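Local coordinates for protein GH127 beta-L-arabinofuranoside (Geobacillus stearothermophilus, PDB 4QK0) that probably hydrolyses terminal beta-L-arabinofuranosyl residues from sugar chains, as a glycoside hydrolase of family GH127, at residues D20-R25 / A363-T368; A336-V341 / P414-R419; G371-G376 / P402-W407; K378-N383 / Y631-R636. All blocks are in the same frame, centred on the assembly; numbering follows the deposited sequence.

Contact 1 of 4, residues D20-R25 / A363-T368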
loop_
_atom_site.group_PDB
_atom_site.type_symbol
_atom_site.label_atom_id
_atom_site.label_comp_id
_atom_site.label_asym_id
_atom_site.label_seq_id
_atom_site.Cartn_x
_atom_site.Cartn_y
_atom_site.Cartn_z
ATOM N N ASP A 20 37.152 -16.837 -10.355
ATOM C CA ASP A 20 36.575 -16.981 -9.022
ATOM C C ASP A 20 35.558 -18.111 -9.046
ATOM O O ASP A 20 35.524 -18.870 -9.986
ATOM C CB ASP A 20 35.986 -15.649 -8.538
ATOM C CG ASP A 20 34.593 -15.430 -9.017
ATOM O OD1 ASP A 20 34.252 -15.988 -10.106
ATOM O OD2 ASP A 20 33.841 -14.720 -8.288
ATOM N N GLN A 21 34.789 -18.251 -7.987
ATOM C CA GLN A 21 33.693 -19.216 -7.964
ATOM C C GLN A 21 32.376 -18.483 -8.124
ATOM O O GLN A 21 31.546 -18.838 -8.953
ATOM C CB GLN A 21 33.660 -19.939 -6.626
ATOM C CG GLN A 21 34.807 -20.908 -6.389
ATOM C CD GLN A 21 34.921 -21.937 -7.496
ATOM O OE1 GLN A 21 35.686 -21.736 -8.430
ATOM N NE2 GLN A 21 34.151 -23.026 -7.417
ATOM N N PHE A 22 32.220 -17.426 -7.347
ATOM C CA PHE A 22 30.966 -16.738 -7.249
ATOM C C PHE A 22 30.483 -16.155 -8.581
ATOM O O PHE A 22 29.408 -16.533 -9.061
ATOM C CB PHE A 22 31.083 -15.658 -6.140
ATOM C CG PHE A 22 29.783 -15.040 -5.767
ATOM C CD1 PHE A 22 28.924 -15.685 -4.881
ATOM C CD2 PHE A 22 29.375 -13.853 -6.354
ATOM C CE1 PHE A 22 27.709 -15.113 -4.552
ATOM C CE2 PHE A 22 28.160 -13.288 -6.024
ATOM C CZ PHE A 22 27.321 -13.922 -5.129
ATOM N N TRP A 23 31.240 -15.224 -9.188
ATOM C CA TRP A 23 30.794 -14.627 -10.460
ATOM C C TRP A 23 30.940 -15.556 -11.644
ATOM O O TRP A 23 30.140 -15.520 -12.570
ATOM C CB TRP A 23 31.464 -13.298 -10.734
ATOM C CG TRP A 23 31.053 -12.298 -9.746
ATOM C CD1 TRP A 23 31.798 -11.804 -8.719
ATOM C CD2 TRP A 23 29.773 -11.691 -9.639
ATOM N NE1 TRP A 23 31.076 -10.926 -7.992
ATOM C CE2 TRP A 23 29.829 -10.812 -8.545
ATOM C CE3 TRP A 23 28.598 -11.803 -10.366
ATOM C CZ2 TRP A 23 28.736 -10.055 -8.132
ATOM C CZ3 TRP A 23 27.497 -11.036 -9.967
ATOM C CH2 TRP A 23 27.570 -10.183 -8.856
ATOM N N LYS A 24 31.900 -16.450 -11.584
ATOM C CA LYS A 24 32.089 -17.382 -12.683
ATOM C C LYS A 24 30.879 -18.264 -12.848
ATOM O O LYS A 24 30.395 -18.475 -13.981
ATOM C CB LYS A 24 33.321 -18.261 -12.465
ATOM C CG LYS A 24 33.807 -18.941 -13.753
ATOM C CD LYS A 24 35.094 -19.737 -13.539
ATOM C CE LYS A 24 34.820 -21.075 -12.835
ATOM N NZ LYS A 24 34.128 -22.068 -13.721
ATOM N N ARG A 25 30.350 -18.756 -11.737
ATOM C CA ARG A 25 29.098 -19.527 -11.783
ATOM C C ARG A 25 27.958 -18.736 -12.454
ATOM O O ARG A 25 27.225 -19.272 -13.303
ATOM C CB ARG A 25 28.711 -20.009 -10.377
ATOM C CG ARG A 25 27.707 -21.172 -10.369
ATOM C CD ARG A 25 27.025 -21.309 -9.016
ATOM N NE ARG A 25 26.154 -20.182 -8.771
ATOM C CZ ARG A 25 24.925 -20.052 -9.255
ATOM N NH1 ARG A 25 24.380 -20.979 -10.045
ATOM N NH2 ARG A 25 24.205 -18.990 -8.909
ATOM N N ALA A 363 24.597 -3.151 -4.500
ATOM C CA ALA A 363 23.680 -3.544 -5.556
ATOM C C ALA A 363 24.044 -4.852 -6.226
ATOM O O ALA A 363 23.175 -5.725 -6.481
ATOM C CB ALA A 363 23.525 -2.471 -6.591
ATOM N N LEU A 364 25.330 -5.045 -6.421
ATOM C CA LEU A 364 25.811 -6.225 -7.084
ATOM C C LEU A 364 25.585 -7.518 -6.335
ATOM O O LEU A 364 25.302 -8.565 -6.969
ATOM C CB LEU A 364 27.312 -6.102 -7.386
ATOM C CG LEU A 364 27.711 -5.288 -8.621
ATOM C CD1 LEU A 364 29.250 -5.188 -8.653
ATOM C CD2 LEU A 364 27.232 -5.910 -9.924
ATOM N N TYR A 365 25.766 -7.496 -5.030
ATOM C CA TYR A 365 25.688 -8.707 -4.232
ATOM C C TYR A 365 24.299 -8.884 -3.562
ATOM O O TYR A 365 24.110 -9.824 -2.740
ATOM C CB TYR A 365 26.812 -8.775 -3.163
ATOM C CG TYR A 365 28.225 -8.990 -3.737
ATOM C CD1 TYR A 365 28.959 -7.924 -4.196
ATOM C CD2 TYR A 365 28.765 -10.255 -3.886
ATOM C CE1 TYR A 365 30.224 -8.096 -4.732
ATOM C CE2 TYR A 365 30.034 -10.449 -4.417
ATOM C CZ TYR A 365 30.761 -9.357 -4.851
ATOM O OH TYR A 365 32.023 -9.464 -5.410
ATOM N N ASN A 366 23.346 -8.018 -3.896
ATOM C CA ASN A 366 22.031 -8.038 -3.224
ATOM C C ASN A 366 20.929 -7.808 -4.187
ATOM O O ASN A 366 20.472 -8.745 -4.807
ATOM C CB ASN A 366 22.003 -7.056 -2.077
ATOM C CG ASN A 366 23.053 -7.397 -1.015
ATOM O OD1 ASN A 366 22.839 -8.265 -0.162
ATOM N ND2 ASN A 366 24.178 -6.671 -1.027
ATOM N N GLY A 367 20.555 -6.585 -4.447
ATOM C CA GLY A 367 19.348 -6.320 -5.224
ATOM C C GLY A 367 19.355 -6.463 -6.719
ATOM O O GLY A 367 18.344 -6.120 -7.376
ATOM N N THR A 368 20.489 -6.852 -7.295
ATOM C CA THR A 368 20.530 -7.133 -8.733
ATOM C C THR A 368 20.322 -8.642 -8.872
ATOM O O THR A 368 19.382 -9.067 -9.491
ATOM C CB THR A 368 21.870 -6.758 -9.433
ATOM O OG1 THR A 368 22.963 -7.330 -8.695
ATOM C CG2 THR A 368 22.037 -5.260 -9.506
#

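Contact 2 of 4, residues A336-V341 / P414-R419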
loop_
_atom_site.group_PDB
_atom_site.type_symbol
_atom_site.label_atom_id
_atom_site.label_comp_id
_atom_site.label_asym_id
_atom_site.label_seq_id
_atom_site.Cartn_x
_atom_site.Cartn_y
_atom_site.Cartn_z
ATOM N N ALA A 336 16.412 -1.194 -12.063
ATOM C CA ALA A 336 16.820 0.038 -11.405
ATOM C C ALA A 336 18.089 -0.205 -10.634
ATOM O O ALA A 336 18.905 0.695 -10.516
ATOM C CB ALA A 336 15.745 0.552 -10.471
ATOM N N SER A 337 18.232 -1.396 -10.065
ATOM C CA SER A 337 19.417 -1.714 -9.308
ATOM C C SER A 337 20.627 -1.911 -10.257
ATOM O O SER A 337 21.737 -1.478 -9.941
ATOM C CB SER A 337 19.205 -2.933 -8.437
ATOM O OG SER A 337 18.539 -2.541 -7.257
ATOM N N ILE A 338 20.379 -2.494 -11.433
ATOM C CA ILE A 338 21.365 -2.565 -12.472
ATOM C C ILE A 338 21.750 -1.152 -12.866
ATOM O O ILE A 338 22.929 -0.819 -13.021
ATOM C CB ILE A 338 20.807 -3.335 -13.674
ATOM C CG1 ILE A 338 20.568 -4.801 -13.313
ATOM C CG2 ILE A 338 21.715 -3.199 -14.877
ATOM C CD1 ILE A 338 19.803 -5.550 -14.397
ATOM N N ALA A 339 20.760 -0.285 -13.069
ATOM C CA ALA A 339 21.064 1.103 -13.477
ATOM C C ALA A 339 21.886 1.829 -12.400
ATOM O O ALA A 339 22.740 2.657 -12.710
ATOM C CB ALA A 339 19.799 1.870 -13.723
ATOM N N LEU A 340 21.657 1.495 -11.136
ATOM C CA LEU A 340 22.452 2.109 -10.089
ATOM C C LEU A 340 23.911 1.690 -10.239
ATOM O O LEU A 340 24.824 2.474 -10.052
ATOM C CB LEU A 340 21.913 1.741 -8.746
ATOM C CG LEU A 340 22.613 2.181 -7.470
ATOM C CD1 LEU A 340 22.760 3.698 -7.420
ATOM C CD2 LEU A 340 21.830 1.683 -6.270
ATOM N N VAL A 341 24.135 0.443 -10.578
ATOM C CA VAL A 341 25.498 -0.003 -10.793
ATOM C C VAL A 341 26.177 0.833 -11.910
ATOM O O VAL A 341 27.321 1.268 -11.746
ATOM C CB VAL A 341 25.551 -1.479 -11.151
ATOM C CG1 VAL A 341 26.981 -1.891 -11.551
ATOM C CG2 VAL A 341 25.082 -2.322 -9.961
ATOM N N PRO A 414 15.632 -10.344 -17.649
ATOM C CA PRO A 414 16.672 -11.266 -18.157
ATOM C C PRO A 414 17.820 -10.663 -19.033
ATOM O O PRO A 414 18.968 -10.702 -18.587
ATOM C CB PRO A 414 15.870 -12.351 -18.909
ATOM C CG PRO A 414 14.433 -12.100 -18.616
ATOM C CD PRO A 414 14.317 -10.653 -18.248
ATOM N N PRO A 415 17.535 -10.124 -20.267
ATOM C CA PRO A 415 18.688 -9.648 -21.074
ATOM C C PRO A 415 19.387 -8.459 -20.409
ATOM O O PRO A 415 20.589 -8.179 -20.709
ATOM C CB PRO A 415 18.055 -9.239 -22.423
ATOM C CG PRO A 415 16.637 -8.900 -22.105
ATOM C CD PRO A 415 16.249 -9.743 -20.900
ATOM N N ASN A 416 18.631 -7.794 -19.510
ATOM C CA ASN A 416 19.192 -6.789 -18.661
ATOM C C ASN A 416 20.143 -7.403 -17.657
ATOM O O ASN A 416 21.296 -6.980 -17.636
ATOM C CB ASN A 416 18.152 -5.859 -18.059
ATOM C CG ASN A 416 18.297 -4.406 -18.556
ATOM O OD1 ASN A 416 17.491 -3.959 -19.366
ATOM N ND2 ASN A 416 19.332 -3.679 -18.086
ATOM N N LEU A 417 19.752 -8.375 -16.833
ATOM C CA LEU A 417 20.744 -8.956 -15.899
ATOM C C LEU A 417 21.897 -9.621 -16.608
ATOM O O LEU A 417 23.011 -9.542 -16.169
ATOM C CB LEU A 417 20.178 -9.990 -14.974
ATOM C CG LEU A 417 19.846 -9.555 -13.553
ATOM C CD1 LEU A 417 19.159 -10.736 -12.875
ATOM C CD2 LEU A 417 21.054 -9.118 -12.734
ATOM N N ALA A 418 21.613 -10.285 -17.694
ATOM C CA ALA A 418 22.660 -10.914 -18.486
ATOM C C ALA A 418 23.760 -9.925 -18.871
ATOM O O ALA A 418 24.927 -10.270 -18.776
ATOM C CB ALA A 418 22.080 -11.509 -19.749
ATOM N N ARG A 419 23.397 -8.733 -19.364
ATOM C CA ARG A 419 24.435 -7.810 -19.845
ATOM C C ARG A 419 25.287 -7.313 -18.714
ATOM O O ARG A 419 26.489 -7.173 -18.900
ATOM C CB ARG A 419 23.896 -6.676 -20.693
ATOM C CG ARG A 419 23.043 -5.655 -19.988
ATOM C CD ARG A 419 22.575 -4.625 -21.006
ATOM N NE ARG A 419 21.773 -3.595 -20.381
ATOM C CZ ARG A 419 21.840 -2.300 -20.649
ATOM N NH1 ARG A 419 22.712 -1.817 -21.539
ATOM N NH2 ARG A 419 21.031 -1.465 -20.001
#

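Contact 3 of 4, residues G371-G376 / P402-W407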
loop_
_atom_site.group_PDB
_atom_site.type_symbol
_atom_site.label_atom_id
_atom_site.label_comp_id
_atom_site.label_asym_id
_atom_site.label_seq_id
_atom_site.Cartn_x
_atom_site.Cartn_y
_atom_site.Cartn_z
ATOM N N GLY A 371 17.244 -10.683 -8.436
ATOM C CA GLY A 371 16.354 -10.754 -9.557
ATOM C C GLY A 371 16.302 -12.053 -10.373
ATOM O O GLY A 371 15.533 -12.150 -11.334
HETATM N N MSE A 372 17.140 -13.018 -10.024
HETATM C CA MSE A 372 17.134 -14.289 -10.712
HETATM C C MSE A 372 17.246 -15.415 -9.733
HETATM O O MSE A 372 17.821 -15.283 -8.657
HETATM C CB MSE A 372 18.208 -14.428 -11.829
HETATM C CG MSE A 372 19.642 -14.295 -11.311
HETATM SE SE MSE A 372 20.992 -14.821 -12.693
HETATM C CE MSE A 372 19.835 -14.811 -14.267
ATOM N N ASP A 373 16.667 -16.549 -10.143
ATOM C CA ASP A 373 16.903 -17.836 -9.464
ATOM C C ASP A 373 18.355 -18.193 -9.686
ATOM O O ASP A 373 18.957 -17.806 -10.725
ATOM C CB ASP A 373 16.032 -18.993 -10.079
ATOM C CG ASP A 373 14.574 -19.074 -9.516
ATOM O OD1 ASP A 373 14.198 -18.416 -8.504
ATOM O OD2 ASP A 373 13.783 -19.877 -10.106
ATOM N N LEU A 374 18.887 -18.983 -8.773
ATOM C CA LEU A 374 20.278 -19.323 -8.813
ATOM C C LEU A 374 20.668 -19.985 -10.139
ATOM O O LEU A 374 21.790 -19.810 -10.567
ATOM C CB LEU A 374 20.631 -20.208 -7.663
ATOM C CG LEU A 374 20.557 -19.529 -6.300
ATOM C CD1 LEU A 374 20.545 -20.595 -5.223
ATOM C CD2 LEU A 374 21.724 -18.549 -6.066
ATOM N N ASP A 375 19.743 -20.724 -10.769
ATOM C CA ASP A 375 19.999 -21.437 -12.048
ATOM C C ASP A 375 19.624 -20.635 -13.271
ATOM O O ASP A 375 19.622 -21.158 -14.396
ATOM C CB ASP A 375 19.286 -22.836 -12.086
ATOM C CG ASP A 375 17.747 -22.744 -12.073
ATOM O OD1 ASP A 375 17.166 -21.645 -12.214
ATOM O OD2 ASP A 375 17.084 -23.801 -11.914
ATOM N N GLY A 376 19.218 -19.385 -13.059
ATOM C CA GLY A 376 18.909 -18.504 -14.157
ATOM C C GLY A 376 17.662 -18.761 -14.971
ATOM O O GLY A 376 17.462 -18.126 -16.029
ATOM N N PRO A 402 5.324 -13.494 -5.378
ATOM C CA PRO A 402 5.979 -14.255 -4.313
ATOM C C PRO A 402 6.959 -15.301 -4.799
ATOM O O PRO A 402 7.735 -15.807 -4.016
ATOM C CB PRO A 402 4.800 -14.929 -3.571
ATOM C CG PRO A 402 3.704 -14.978 -4.566
ATOM C CD PRO A 402 3.862 -13.762 -5.445
ATOM N N VAL A 403 6.902 -15.651 -6.079
ATOM C CA VAL A 403 7.927 -16.481 -6.676
ATOM C C VAL A 403 8.373 -15.932 -8.021
ATOM O O VAL A 403 7.651 -15.144 -8.646
ATOM C CB VAL A 403 7.431 -17.941 -6.882
ATOM C CG1 VAL A 403 7.056 -18.515 -5.539
ATOM C CG2 VAL A 403 6.261 -18.038 -7.872
ATOM N N ARG A 404 9.565 -16.342 -8.458
ATOM C CA ARG A 404 10.129 -15.820 -9.683
ATOM C C ARG A 404 9.426 -16.501 -10.827
ATOM O O ARG A 404 8.810 -17.522 -10.626
ATOM C CB ARG A 404 11.653 -16.054 -9.718
ATOM C CG ARG A 404 12.456 -15.328 -8.618
ATOM C CD ARG A 404 13.971 -15.278 -8.917
ATOM N NE ARG A 404 14.712 -14.622 -7.847
ATOM C CZ ARG A 404 15.074 -15.206 -6.730
ATOM N NH1 ARG A 404 14.812 -16.476 -6.521
ATOM N NH2 ARG A 404 15.627 -14.500 -5.765
ATOM N N GLN A 405 9.483 -15.922 -12.011
ATOM C CA GLN A 405 8.808 -16.501 -13.146
ATOM C C GLN A 405 9.514 -16.126 -14.444
ATOM O O GLN A 405 10.537 -15.422 -14.435
ATOM C CB GLN A 405 7.379 -15.979 -13.185
ATOM C CG GLN A 405 7.295 -14.474 -13.228
ATOM C CD GLN A 405 5.870 -13.924 -13.137
ATOM O OE1 GLN A 405 5.139 -14.156 -12.159
ATOM N NE2 GLN A 405 5.488 -13.139 -14.142
ATOM N N LYS A 406 8.993 -16.584 -15.573
ATOM C CA LYS A 406 9.362 -15.955 -16.858
ATOM C C LYS A 406 8.455 -14.768 -17.176
ATOM O O LYS A 406 7.297 -14.694 -16.720
ATOM C CB LYS A 406 9.348 -16.947 -17.997
ATOM C CG LYS A 406 10.506 -17.907 -17.920
ATOM C CD LYS A 406 10.169 -19.142 -17.086
ATOM C CE LYS A 406 9.991 -20.381 -17.985
ATOM N NZ LYS A 406 9.259 -21.526 -17.366
ATOM N N TRP A 407 9.002 -13.839 -17.959
ATOM C CA TRP A 407 8.304 -12.603 -18.360
ATOM C C TRP A 407 8.245 -12.465 -19.883
ATOM O O TRP A 407 8.962 -13.160 -20.638
ATOM C CB TRP A 407 8.980 -11.372 -17.737
ATOM C CG TRP A 407 9.038 -11.454 -16.236
ATOM C CD1 TRP A 407 9.971 -12.113 -15.483
ATOM C CD2 TRP A 407 8.090 -10.909 -15.315
ATOM N NE1 TRP A 407 9.662 -12.008 -14.147
ATOM C CE2 TRP A 407 8.519 -11.273 -14.010
ATOM C CE3 TRP A 407 6.925 -10.137 -15.461
ATOM C CZ2 TRP A 407 7.829 -10.887 -12.851
ATOM C CZ3 TRP A 407 6.227 -9.751 -14.308
ATOM C CH2 TRP A 407 6.688 -10.130 -13.016
HETATM O O HOH W 1 11.589 -18.532 -7.425
#

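Contact 4 of 4, residues K378-N383 / Y631-R636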
loop_
_atom_site.group_PDB
_atom_site.type_symbol
_atom_site.label_atom_id
_atom_site.label_comp_id
_atom_site.label_asym_id
_atom_site.label_seq_id
_atom_site.Cartn_x
_atom_site.Cartn_y
_atom_site.Cartn_z
ATOM N N LYS A 378 14.306 -18.422 -13.920
ATOM C CA LYS A 378 13.232 -17.524 -13.595
ATOM C C LYS A 378 13.736 -16.220 -12.955
ATOM O O LYS A 378 14.822 -16.180 -12.374
ATOM C CB LYS A 378 12.234 -18.240 -12.677
ATOM C CG LYS A 378 11.674 -19.476 -13.371
ATOM C CD LYS A 378 10.408 -20.042 -12.772
ATOM C CE LYS A 378 10.728 -20.978 -11.615
ATOM N NZ LYS A 378 9.661 -22.009 -11.495
ATOM N N PHE A 379 12.895 -15.188 -13.040
ATOM C CA PHE A 379 13.247 -13.832 -12.655
ATOM C C PHE A 379 12.161 -13.115 -11.851
ATOM O O PHE A 379 10.965 -13.442 -11.940
ATOM C CB PHE A 379 13.544 -13.029 -13.895
ATOM C CG PHE A 379 14.588 -13.643 -14.772
ATOM C CD1 PHE A 379 14.226 -14.607 -15.759
ATOM C CD2 PHE A 379 15.921 -13.352 -14.605
ATOM C CE1 PHE A 379 15.186 -15.211 -16.576
ATOM C CE2 PHE A 379 16.873 -13.942 -15.450
ATOM C CZ PHE A 379 16.507 -14.855 -16.427
ATOM N N PHE A 380 12.615 -12.136 -11.059
ATOM C CA PHE A 380 11.763 -11.113 -10.499
ATOM C C PHE A 380 11.922 -9.806 -11.276
ATOM O O PHE A 380 13.029 -9.418 -11.690
ATOM C CB PHE A 380 12.181 -10.786 -9.064
ATOM C CG PHE A 380 11.669 -11.697 -8.028
ATOM C CD1 PHE A 380 10.398 -12.177 -8.066
ATOM C CD2 PHE A 380 12.486 -12.083 -7.017
ATOM C CE1 PHE A 380 9.965 -13.050 -7.087
ATOM C CE2 PHE A 380 12.061 -12.946 -6.022
ATOM C CZ PHE A 380 10.786 -13.424 -6.055
ATOM N N TYR A 381 10.806 -9.115 -11.451
ATOM C CA TYR A 381 10.801 -7.735 -11.879
ATOM C C TYR A 381 10.987 -6.893 -10.604
ATOM O O TYR A 381 11.891 -6.106 -10.512
ATOM C CB TYR A 381 9.506 -7.481 -12.602
ATOM C CG TYR A 381 9.518 -6.339 -13.572
ATOM C CD1 TYR A 381 9.249 -5.056 -13.131
ATOM C CD2 TYR A 381 9.739 -6.542 -14.929
ATOM C CE1 TYR A 381 9.231 -3.974 -13.992
ATOM C CE2 TYR A 381 9.705 -5.462 -15.810
ATOM C CZ TYR A 381 9.461 -4.169 -15.327
ATOM O OH TYR A 381 9.425 -3.037 -16.127
ATOM N N VAL A 382 10.207 -7.197 -9.575
ATOM C CA VAL A 382 10.163 -6.476 -8.296
ATOM C C VAL A 382 10.889 -7.212 -7.224
ATOM O O VAL A 382 10.755 -8.429 -7.123
ATOM C CB VAL A 382 8.690 -6.356 -7.883
ATOM C CG1 VAL A 382 8.525 -6.033 -6.436
ATOM C CG2 VAL A 382 7.994 -5.361 -8.791
ATOM N N ASN A 383 11.685 -6.500 -6.420
ATOM C CA ASN A 383 12.489 -7.140 -5.399
ATOM C C ASN A 383 12.121 -6.649 -4.001
ATOM O O ASN A 383 12.730 -5.698 -3.469
ATOM C CB ASN A 383 13.979 -6.906 -5.593
ATOM C CG ASN A 383 14.465 -7.502 -6.871
ATOM O OD1 ASN A 383 14.368 -6.861 -7.910
ATOM N ND2 ASN A 383 14.865 -8.766 -6.830
ATOM N N TYR A 631 20.049 -12.319 -1.756
ATOM C CA TYR A 631 19.997 -12.653 -3.194
ATOM C C TYR A 631 19.507 -14.052 -3.425
ATOM O O TYR A 631 18.914 -14.346 -4.503
ATOM C CB TYR A 631 21.383 -12.463 -3.921
ATOM C CG TYR A 631 22.402 -13.490 -3.592
ATOM C CD1 TYR A 631 22.320 -14.785 -4.141
ATOM C CD2 TYR A 631 23.402 -13.236 -2.683
ATOM C CE1 TYR A 631 23.247 -15.781 -3.790
ATOM C CE2 TYR A 631 24.329 -14.214 -2.337
ATOM C CZ TYR A 631 24.241 -15.512 -2.919
ATOM O OH TYR A 631 25.176 -16.491 -2.579
ATOM N N ALA A 632 19.767 -14.939 -2.452
ATOM C CA ALA A 632 19.410 -16.369 -2.605
ATOM C C ALA A 632 18.024 -16.777 -2.127
ATOM O O ALA A 632 17.706 -17.967 -2.119
ATOM C CB ALA A 632 20.425 -17.224 -1.898
ATOM N N TRP A 633 17.196 -15.820 -1.731
ATOM C CA TRP A 633 15.853 -16.147 -1.253
ATOM C C TRP A 633 15.016 -16.644 -2.414
ATOM O O TRP A 633 15.361 -16.443 -3.584
ATOM C CB TRP A 633 15.222 -14.917 -0.506
ATOM C CG TRP A 633 14.382 -14.000 -1.347
ATOM C CD1 TRP A 633 14.810 -13.004 -2.138
ATOM C CD2 TRP A 633 12.951 -14.015 -1.453
ATOM N NE1 TRP A 633 13.762 -12.440 -2.787
ATOM C CE2 TRP A 633 12.598 -13.022 -2.363
ATOM C CE3 TRP A 633 11.935 -14.819 -0.878
ATOM C CZ2 TRP A 633 11.274 -12.762 -2.713
ATOM C CZ3 TRP A 633 10.634 -14.580 -1.227
ATOM C CH2 TRP A 633 10.301 -13.538 -2.126
ATOM N N CYS A 634 13.936 -17.340 -2.084
ATOM C CA CYS A 634 12.950 -17.847 -3.061
ATOM C C CYS A 634 13.546 -18.833 -4.060
ATOM O O CYS A 634 13.069 -18.924 -5.188
ATOM C CB CYS A 634 12.298 -16.711 -3.800
ATOM S SG CYS A 634 10.655 -17.035 -4.422
ATOM N N ASN A 635 14.549 -19.581 -3.632
ATOM C CA ASN A 635 15.007 -20.726 -4.401
ATOM C C ASN A 635 14.566 -22.071 -3.789
ATOM O O ASN A 635 14.882 -23.096 -4.318
ATOM C CB ASN A 635 16.538 -20.717 -4.546
ATOM C CG ASN A 635 16.986 -19.647 -5.529
ATOM O OD1 ASN A 635 17.048 -19.860 -6.732
ATOM N ND2 ASN A 635 17.246 -18.477 -5.002
ATOM N N ARG A 636 13.814 -22.037 -2.692
ATOM C CA ARG A 636 13.358 -23.235 -2.023
ATOM C C ARG A 636 11.862 -23.171 -1.780
ATOM O O ARG A 636 11.368 -23.615 -0.794
ATOM C CB ARG A 636 14.124 -23.373 -0.739
ATOM C CG ARG A 636 15.610 -23.595 -1.001
ATOM C CD ARG A 636 16.451 -23.510 0.254
ATOM N NE ARG A 636 16.323 -22.218 0.931
ATOM C CZ ARG A 636 16.557 -22.014 2.219
ATOM N NH1 ARG A 636 16.900 -23.018 3.017
ATOM N NH2 ARG A 636 16.374 -20.824 2.739
#

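Contact 1 of 4, residues D20-R25 / A363-T368
W23 and Y365 meet because both hold CG beside the backbone N and anti to the carbonyl carbon (chi1 -66° for W23), which sends the indole and the phenol toward one another. F22 takes the other course, with CG anti to its own N, and its ring meets the CD2/CE2 side of the tyrosine. W23 NE1 donates its hydrogen to Y365 OH at 3.1 Å; the N-H...O angle of 177° marks a straight bond, made in the indole plane at the ring edge. The same edge is turned to the phenol face in a T-shaped pair, centroids 5.3 Å apart, with W23 CZ2 lying 3.9 Å from Y365 CZ. At its far corner W23 CH2 rests 3.4 Å from the backbone L364 O. F22 CE2 comes to 3.8 Å from Y365 CD2, in rings inclined by 26° that barely overlap. D20 caps the start of helix 22-42: W23 N reaches D20 OD2 at 2.8 Å and K24 N bonds to D20 OD1. The aromatic cluster thus joins that helix start to the end region of helix 354-365, and its one polar link gives the buried indole N-H an acceptor and holds the phenol oxygen in the indole plane.

Contact 2 of 4, residues A336-V341 / P414-R419
I338 carries this contact almost alone, pushing CD1 against the backbone and side chains of N416 and L417. Its CD1 lies 3.7 Å from L417 N and 3.8 Å from N416 C, so the methyl rests on the peptide link between the two residues. The tip also reaches the leucine branch, with I338 CD1 to L417 CG at 4.1 Å, and N416 CB at 4.0 Å from I338 CD1 completes the group. CG1 beside the backbone N (chi1 -66°) and an extended chi2 of 171° carry CD1 this far. Helices 334-350 and 413-422 come together here, in the helical catalytic domain of a six-hairpin glycosidase clan, and the I338 and L417 CA atoms are 7.3 Å apart. In the next shell T368 packs on I338, while C335 touches N416 and T334 touches L417, both from helix 334-350; M372 lies against the same leucine. Farther along the partner helix, R419 NH1 forms a salt bridge with E84 OE1.

Contact 3 of 4, residues G371-G376 / P402-W407
D373 and R404 form a salt bridge in which R404 NH1 donates to D373 OD1 at 2.8 Å, with an N-H...O angle of 153°. The acceptor uses the lone pair turned away from its other oxygen, and it lies 13° out of the guanidinium plane, so the bond meets the group at its edge. Carboxylate and guanidinium planes stand 79° apart, unlike the coplanar two-bond fork. D373 OD1 has a second partner: a water donates to it at 2.8 Å and accepts from R404 N at 3.2 Å, tying both backbone and head of the arginine to one oxygen. R404 NH2 is satisfied by S370 O and W633 O, and R404 NE too finds an acceptor next to the segments. That acceptor is not M372 O, which lies over one guanidinium face, 3.4 Å from R404 CZ. W633 makes a cation-pi contact with the arginine. The D373 carbonyl accepts from G376 N at 2.8 Å, closing a type I beta turn with G376 at positive phi. The arrangement is a bridge between a buried arginine and a partly exposed, water-linked aspartate, joining two catalytic-domain loops, one following helix 354-365 and the other leading into helix 413-422.

Contact 4 of 4, residues K378-N383 / Y631-R636
F380 and W633 bring a loop of the GH127 catalytic domain against one of the C-terminal domain, making this an interdomain aromatic contact. The stacking component is slight: the planes are only 20° apart, but the F380 ring and the six-membered ring of W633 have centroids 5.4 Å apart and barely overlap. Contact is therefore local and apolar, with F380 CE2 and F380 CZ each 3.4 Å from W633 CZ2. A sulfur-aromatic approach adds to it. C634 SG, placed anti to its backbone N (chi1 -153°), lies 5.2 Å from the F380 ring centroid and 69° off the ring normal, thus oblique to the ring. Polar bonds run beside the rings. C634 N donates to E562 OE2 on strand 557-562, a backbone pair joins F380 to G371, and F380 O accepts from T334 OG1. Within the C-terminal loop, N635 ND2 donates to A632 O at 3.0 Å, the donor standing above the plane of that carbonyl. The nearest C634 sulfur approach is to the ring's far corner, C634 SG to F380 CZ at 4.0 Å.

In the fold
Contacts 3 and 4 are nearly one site, their centres about 5 Å apart, with the Q405–F379 and L374–N635 pairs linking them. Contacts 1 and 2 have centres about 12 Å apart and meet where T368 packs on S337 and L417; each lies about 14 or 15 Å, centre to centre, from contacts 3 and 4. Along the chain contact 1 crosses contact 2 and closes before contacts 3 and 4 open; contact 3 is nested inside contact 2, and contact 4 crosses both. Contacts 1 to 3 belong to the catalytic domain, whereas contact 4 joins it to the C-terminal domain. Contact 1 also touches that domain directly, F22 and Y365 packing on Y631; the loops of contacts 3 and 4 provide the other route.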